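Local coordinates for GGDEF and EAL domain-containing protein (PDB 6PWK) that binds cyclic di-GMP through its EAL domain and probably acts as a signalling receptor that controls large adhesins and biofilm formation in Vibrio cholerae, at residues 211-223 / 264-276. Numbering follows the deposited sequence.
Sequences WGKTFHREVFSAF and ELTDPLAINIAQG. With MG (magnesium ion), chain E; C2E (9,9'-[(2R,3R,3aS,5S,7aR,9R,10R,10aS,12S,14aR)-3,5,10,12-tetrahydroxy-5,12-dioxidooctahydro-2H,7H-difuro[3,2-d:3',2'-j][1,3,7,9,2,8]tetraoxadiphosphacyclododecine-2,9-diyl]bis(2-amino-1,9-dihydro-6H-purin-6-one)), chain C.
Arg217 and Glu218 of strand 214-223 pair in parallel with Leu269 and Ala270 of strand 269-272, and three backbone hydrogen bonds join them: Arg217 N to Pro268 O, Ala270 N to Arg217 O (2.9 Å) and Val219 N to Ala270 O. The short strand axes cross at -37°, and beyond Val219 the strands splay. Water 1 fills in there, donating to Val219 O and accepting from Asn272 N (2.7 Å). The Ala270 methyl sits over the centre of the His216 ring in a CH-pi contact, its CB 3.6 Å from the ring centroid. His216 ND1 is hydrogen-bonded to His302. At the start of the pair, Arg217 NH2 forms a salt bridge to Asp267 OD2 (2.8 Å). The guanidinium and carboxylate planes are 46° apart, and the Thr214 methyl packs against the same carboxylate. Glu218 has CG anti to the backbone N (chi1 -178°) and an extended chain, which carries OE2 to the magnesium ion (2.3 Å). Asn272 also binds the metal, and Glu304, Asp334 and C2E O2P contribute further ligands. Glu218 OE1 accepts a hydrogen bond from Gln410 and a salt bridge from Lys355, which also hydrogen-bonds His216 NE2. Farther along, Ser221 OG donates to C2E O61 (2.6 Å), and C2E C3' lies over the Phe220 ring centre, 3.7 Å above its plane. These neighbouring EAL-barrel strands therefore bring one carboxylate and one amide ligand together, with the cation bridging protein and cyclic di-GMP phosphate.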
loop_
_atom_site.group_PDB
_atom_site.type_symbol
_atom_site.label_atom_id
_atom_site.label_comp_id
_atom_site.label_asym_id
_atom_site.label_seq_id
_atom_site.Cartn_x
_atom_site.Cartn_y
_atom_site.Cartn_z
ATOM N N TRP A 211 14.182 -30.461 30.848
ATOM C CA TRP A 211 15.192 -30.424 31.895
ATOM C C TRP A 211 15.098 -29.174 32.764
ATOM O O TRP A 211 15.976 -28.950 33.602
ATOM C CB TRP A 211 16.592 -30.515 31.275
ATOM C CG TRP A 211 16.794 -31.736 30.429
ATOM C CD1 TRP A 211 16.486 -31.877 29.107
ATOM C CD2 TRP A 211 17.353 -32.989 30.847
ATOM N NE1 TRP A 211 16.816 -33.140 28.675
ATOM C CE2 TRP A 211 17.350 -33.841 29.724
ATOM C CE3 TRP A 211 17.854 -33.471 32.059
ATOM C CZ2 TRP A 211 17.828 -35.148 29.779
ATOM C CZ3 TRP A 211 18.328 -34.770 32.112
ATOM C CH2 TRP A 211 18.312 -35.592 30.980
ATOM N N GLY A 212 14.059 -28.362 32.586
ATOM C CA GLY A 212 13.908 -27.140 33.345
ATOM C C GLY A 212 14.664 -25.948 32.803
ATOM O O GLY A 212 14.529 -24.849 33.354
ATOM N N LYS A 213 15.459 -26.127 31.750
ATOM C CA LYS A 213 16.163 -25.008 31.139
ATOM C C LYS A 213 15.166 -24.059 30.486
ATOM O O LYS A 213 14.345 -24.475 29.664
ATOM C CB LYS A 213 17.173 -25.520 30.112
ATOM C CG LYS A 213 17.761 -24.457 29.186
ATOM C CD LYS A 213 17.106 -24.494 27.808
ATOM C CE LYS A 213 17.864 -23.639 26.802
ATOM N NZ LYS A 213 17.970 -22.216 27.229
ATOM N N THR A 214 15.240 -22.782 30.851
ATOM C CA THR A 214 14.326 -21.770 30.328
ATOM C C THR A 214 14.897 -21.211 29.027
ATOM O O THR A 214 15.946 -20.560 29.025
ATOM C CB THR A 214 14.087 -20.669 31.361
ATOM O OG1 THR A 214 13.499 -19.526 30.727
ATOM C CG2 THR A 214 15.388 -20.269 32.052
ATOM N N PHE A 215 14.209 -21.484 27.915
ATOM C CA PHE A 215 14.631 -20.949 26.624
ATOM C C PHE A 215 14.466 -19.434 26.588
ATOM O O PHE A 215 15.428 -18.696 26.347
ATOM C CB PHE A 215 13.831 -21.615 25.501
ATOM C CG PHE A 215 14.326 -21.283 24.122
ATOM C CD1 PHE A 215 15.340 -22.026 23.539
ATOM C CD2 PHE A 215 13.772 -20.236 23.406
ATOM C CE1 PHE A 215 15.797 -21.726 22.270
ATOM C CE2 PHE A 215 14.225 -19.931 22.135
ATOM C CZ PHE A 215 15.238 -20.677 21.567
ATOM N N HIS A 216 13.248 -18.956 26.829
ATOM C CA HIS A 216 12.993 -17.531 26.982
ATOM C C HIS A 216 11.678 -17.358 27.730
ATOM O O HIS A 216 10.969 -18.327 28.011
ATOM C CB HIS A 216 12.970 -16.804 25.627
ATOM C CG HIS A 216 11.890 -17.264 24.692
ATOM N ND1 HIS A 216 12.079 -17.351 23.330
ATOM C CD2 HIS A 216 10.607 -17.636 24.916
ATOM C CE1 HIS A 216 10.965 -17.771 22.757
ATOM N NE2 HIS A 216 10.055 -17.950 23.697
ATOM N N ARG A 217 11.362 -16.106 28.046
ATOM C CA ARG A 217 10.073 -15.730 28.612
ATOM C C ARG A 217 9.354 -14.832 27.618
ATOM O O ARG A 217 9.841 -13.741 27.301
ATOM C CB ARG A 217 10.241 -15.020 29.956
ATOM C CG ARG A 217 10.356 -15.954 31.146
ATOM C CD ARG A 217 10.560 -15.177 32.433
ATOM N NE ARG A 217 11.870 -15.446 33.013
ATOM C CZ ARG A 217 12.126 -16.456 33.838
ATOM N NH1 ARG A 217 11.156 -17.292 34.186
ATOM N NH2 ARG A 217 13.350 -16.631 34.316
ATOM N N GLU A 218 8.206 -15.289 27.126
ATOM C CA GLU A 218 7.410 -14.489 26.206
ATOM C C GLU A 218 6.659 -13.404 26.965
ATOM O O GLU A 218 6.112 -13.645 28.045
ATOM C CB GLU A 218 6.425 -15.367 25.435
ATOM C CG GLU A 218 5.589 -14.602 24.422
ATOM C CD GLU A 218 4.751 -15.511 23.547
ATOM O OE1 GLU A 218 4.728 -16.734 23.803
ATOM O OE2 GLU A 218 4.115 -15.003 22.599
ATOM N N VAL A 219 6.636 -12.203 26.394
ATOM C CA VAL A 219 6.018 -11.040 27.017
ATOM C C VAL A 219 4.615 -10.865 26.455
ATOM O O VAL A 219 4.425 -10.830 25.232
ATOM C CB VAL A 219 6.864 -9.776 26.790
ATOM C CG1 VAL A 219 6.158 -8.555 27.352
ATOM C CG2 VAL A 219 8.240 -9.941 27.420
ATOM N N PHE A 220 3.632 -10.756 27.344
ATOM C CA PHE A 220 2.249 -10.486 26.973
ATOM C C PHE A 220 1.849 -9.124 27.518
ATOM O O PHE A 220 2.061 -8.839 28.701
ATOM C CB PHE A 220 1.311 -11.570 27.510
ATOM C CG PHE A 220 1.564 -12.925 26.922
ATOM C CD1 PHE A 220 1.824 -13.066 25.571
ATOM C CD2 PHE A 220 1.555 -14.054 27.724
ATOM C CE1 PHE A 220 2.063 -14.308 25.026
ATOM C CE2 PHE A 220 1.795 -15.302 27.185
ATOM C CZ PHE A 220 2.049 -15.429 25.832
ATOM N N SER A 221 1.276 -8.290 26.657
ATOM C CA SER A 221 0.925 -6.925 27.015
ATOM C C SER A 221 -0.573 -6.798 27.248
ATOM O O SER A 221 -1.383 -7.374 26.515
ATOM C CB SER A 221 1.370 -5.944 25.927
ATOM O OG SER A 221 2.776 -5.986 25.746
ATOM N N ALA A 222 -0.930 -6.041 28.282
ATOM C CA ALA A 222 -2.311 -5.687 28.569
ATOM C C ALA A 222 -2.316 -4.330 29.255
ATOM O O ALA A 222 -1.282 -3.846 29.719
ATOM C CB ALA A 222 -2.996 -6.743 29.445
ATOM N N PHE A 223 -3.492 -3.709 29.306
ATOM C CA PHE A 223 -3.632 -2.451 30.025
ATOM C C PHE A 223 -5.006 -2.400 30.674
ATOM O O PHE A 223 -5.923 -3.135 30.296
ATOM C CB PHE A 223 -3.416 -1.237 29.109
ATOM C CG PHE A 223 -4.495 -1.045 28.080
ATOM C CD1 PHE A 223 -5.605 -0.260 28.356
ATOM C CD2 PHE A 223 -4.390 -1.632 26.831
ATOM C CE1 PHE A 223 -6.593 -0.075 27.409
ATOM C CE2 PHE A 223 -5.377 -1.450 25.879
ATOM C CZ PHE A 223 -6.479 -0.671 26.170
ATOM N N GLU A 264 17.779 -6.951 35.689
ATOM C CA GLU A 264 16.952 -7.850 36.485
ATOM C C GLU A 264 16.788 -9.207 35.814
ATOM O O GLU A 264 17.168 -10.239 36.375
ATOM C CB GLU A 264 15.581 -7.211 36.741
ATOM N N LEU A 265 16.221 -9.223 34.609
ATOM C CA LEU A 265 15.860 -10.472 33.948
ATOM C C LEU A 265 17.094 -11.096 33.305
ATOM O O LEU A 265 17.688 -10.518 32.389
ATOM C CB LEU A 265 14.757 -10.224 32.925
ATOM C CG LEU A 265 13.448 -9.820 33.608
ATOM C CD1 LEU A 265 12.333 -9.616 32.603
ATOM C CD2 LEU A 265 13.055 -10.866 34.641
ATOM N N THR A 266 17.468 -12.282 33.788
ATOM C CA THR A 266 18.674 -12.965 33.339
ATOM C C THR A 266 18.482 -13.718 32.029
ATOM O O THR A 266 19.471 -14.004 31.346
ATOM C CB THR A 266 19.142 -13.947 34.414
ATOM O OG1 THR A 266 18.178 -14.999 34.551
ATOM C CG2 THR A 266 19.292 -13.238 35.752
ATOM N N ASP A 267 17.249 -14.042 31.668
ATOM C CA ASP A 267 16.937 -14.878 30.521
ATOM C C ASP A 267 16.434 -14.040 29.354
ATOM O O ASP A 267 15.975 -12.909 29.537
ATOM C CB ASP A 267 15.884 -15.923 30.907
ATOM C CG ASP A 267 16.407 -16.933 31.909
ATOM O OD1 ASP A 267 17.492 -17.502 31.668
ATOM O OD2 ASP A 267 15.735 -17.153 32.940
ATOM N N PRO A 268 16.518 -14.563 28.129
ATOM C CA PRO A 268 15.997 -13.819 26.979
ATOM C C PRO A 268 14.494 -13.612 27.083
ATOM O O PRO A 268 13.774 -14.403 27.698
ATOM C CB PRO A 268 16.355 -14.711 25.782
ATOM C CG PRO A 268 17.472 -15.570 26.264
ATOM C CD PRO A 268 17.197 -15.805 27.717
ATOM N N LEU A 269 14.025 -12.528 26.475
ATOM C CA LEU A 269 12.612 -12.181 26.455
ATOM C C LEU A 269 12.105 -12.208 25.020
ATOM O O LEU A 269 12.748 -11.658 24.119
ATOM C CB LEU A 269 12.376 -10.804 27.079
ATOM C CG LEU A 269 12.707 -10.682 28.565
ATOM C CD1 LEU A 269 12.387 -9.283 29.057
ATOM C CD2 LEU A 269 11.946 -11.726 29.367
ATOM N N ALA A 270 10.956 -12.845 24.814
ATOM C CA ALA A 270 10.345 -12.962 23.497
ATOM C C ALA A 270 9.265 -11.897 23.354
ATOM O O ALA A 270 8.267 -11.917 24.082
ATOM C CB ALA A 270 9.760 -14.358 23.289
ATOM N N ILE A 271 9.465 -10.974 22.416
ATOM C CA ILE A 271 8.537 -9.874 22.174
ATOM C C ILE A 271 7.732 -10.189 20.921
ATOM O O ILE A 271 8.304 -10.438 19.853
ATOM C CB ILE A 271 9.276 -8.537 22.023
ATOM C CG1 ILE A 271 10.165 -8.271 23.238
ATOM C CG2 ILE A 271 8.283 -7.403 21.829
ATOM C CD1 ILE A 271 10.941 -6.976 23.138
ATOM N N ASN A 272 6.406 -10.173 21.048
ATOM C CA ASN A 272 5.543 -10.355 19.888
ATOM C C ASN A 272 5.538 -9.097 19.026
ATOM O O ASN A 272 5.519 -7.972 19.535
ATOM C CB ASN A 272 4.115 -10.688 20.323
ATOM C CG ASN A 272 4.010 -12.037 21.006
ATOM O OD1 ASN A 272 4.029 -13.080 20.352
ATOM N ND2 ASN A 272 3.884 -12.022 22.328
ATOM N N ILE A 273 5.552 -9.294 17.710
ATOM C CA ILE A 273 5.508 -8.204 16.743
ATOM C C ILE A 273 4.336 -8.449 15.804
ATOM O O ILE A 273 4.198 -9.545 15.252
ATOM C CB ILE A 273 6.822 -8.089 15.944
ATOM C CG1 ILE A 273 8.022 -7.966 16.885
ATOM C CG2 ILE A 273 6.765 -6.902 14.993
ATOM C CD1 ILE A 273 8.025 -6.704 17.721
ATOM N N ALA A 274 3.496 -7.435 15.623
ATOM C CA ALA A 274 2.379 -7.561 14.700
ATOM C C ALA A 274 2.866 -7.458 13.257
ATOM O O ALA A 274 3.934 -6.913 12.971
ATOM C CB ALA A 274 1.324 -6.490 14.980
ATOM N N GLN A 275 2.061 -7.999 12.338
ATOM C CA GLN A 275 2.435 -7.966 10.927
ATOM C C GLN A 275 2.414 -6.545 10.380
ATOM O O GLN A 275 3.307 -6.154 9.619
ATOM C CB GLN A 275 1.509 -8.869 10.110
ATOM C CG GLN A 275 1.740 -8.784 8.607
ATOM C CD GLN A 275 1.031 -9.883 7.838
ATOM O OE1 GLN A 275 0.696 -10.929 8.394
ATOM N NE2 GLN A 275 0.799 -9.650 6.552
ATOM N N GLY A 276 1.408 -5.755 10.762
ATOM C CA GLY A 276 1.313 -4.384 10.291
ATOM C C GLY A 276 2.483 -3.511 10.689
ATOM O O GLY A 276 2.725 -2.483 10.047
HETATM MG MG MG E . 3.607 -15.358 20.385
HETATM P P1 C2E C . 0.136 -15.423 21.290
HETATM O O2P C2E C . 1.481 -15.225 20.644
HETATM O O1P C2E C . -0.314 -16.784 20.840
HETATM O "O5'" C2E C . 0.255 -15.541 22.918
HETATM C "C5'" C2E C . -0.315 -16.646 23.538
HETATM C "C4'" C2E C . -1.719 -16.202 24.034
HETATM O "O4'" C2E C . -2.365 -17.214 24.534
HETATM C "C3'" C2E C . -1.602 -15.225 25.218
HETATM O "O3'" C2E C . -2.813 -14.661 25.375
HETATM C "C2'" C2E C . -1.377 -16.209 26.376
HETATM O "O2'" C2E C . -1.649 -15.538 27.679
HETATM C "C1'" C2E C . -2.353 -17.038 26.137
HETATM N N9 C2E C . -2.323 -18.387 26.641
HETATM C C8 C2E C . -1.014 -18.464 26.983
HETATM N N7 C2E C . -0.814 -19.713 27.478
HETATM C C5 C2E C . -1.960 -20.381 27.429
HETATM C C6 C2E C . -2.389 -21.807 27.820
HETATM O O6 C2E C . -1.626 -22.581 28.289
HETATM N N1 C2E C . -3.746 -22.218 27.625
HETATM C C2 C2E C . -4.729 -21.329 27.061
HETATM N N2 C2E C . -6.124 -21.696 26.838
HETATM N N3 C2E C . -4.288 -19.992 26.698
HETATM C C4 C2E C . -2.884 -19.552 26.901
HETATM P P11 C2E C . -2.746 -13.004 25.440
HETATM O O21 C2E C . -2.078 -12.370 26.631
HETATM O O11 C2E C . -4.176 -12.529 25.487
HETATM O O5A C2E C . -2.112 -12.643 23.959
HETATM C C5A C2E C . -3.037 -12.828 22.923
HETATM C C4A C2E C . -2.452 -12.387 21.642
HETATM O O4A C2E C . -2.297 -11.090 21.657
HETATM C C3A C2E C . -0.925 -13.065 21.427
HETATM O O3A C2E C . -1.040 -14.395 20.736
HETATM C C2A C2E C . -0.307 -12.275 20.725
HETATM O O2A C2E C . -0.521 -12.593 19.269
HETATM C C1A C2E C . -0.919 -10.816 21.099
HETATM N N91 C2E C . -0.156 -10.207 21.975
HETATM C C81 C2E C . -0.089 -10.361 23.307
HETATM N N71 C2E C . 0.853 -9.501 23.740
HETATM C C51 C2E C . 1.343 -8.844 22.692
HETATM C C61 C2E C . 2.413 -7.766 22.568
HETATM O O61 C2E C . 2.954 -7.394 23.547
HETATM N N11 C2E C . 2.758 -7.216 21.293
HETATM C C21 C2E C . 2.091 -7.678 20.108
HETATM N N21 C2E C . 2.444 -7.115 18.813
HETATM N N31 C2E C . 1.067 -8.716 20.239
HETATM C C41 C2E C . 0.713 -9.283 21.574
HETATM O O HOH W 1 5.087 -9.207 23.161
#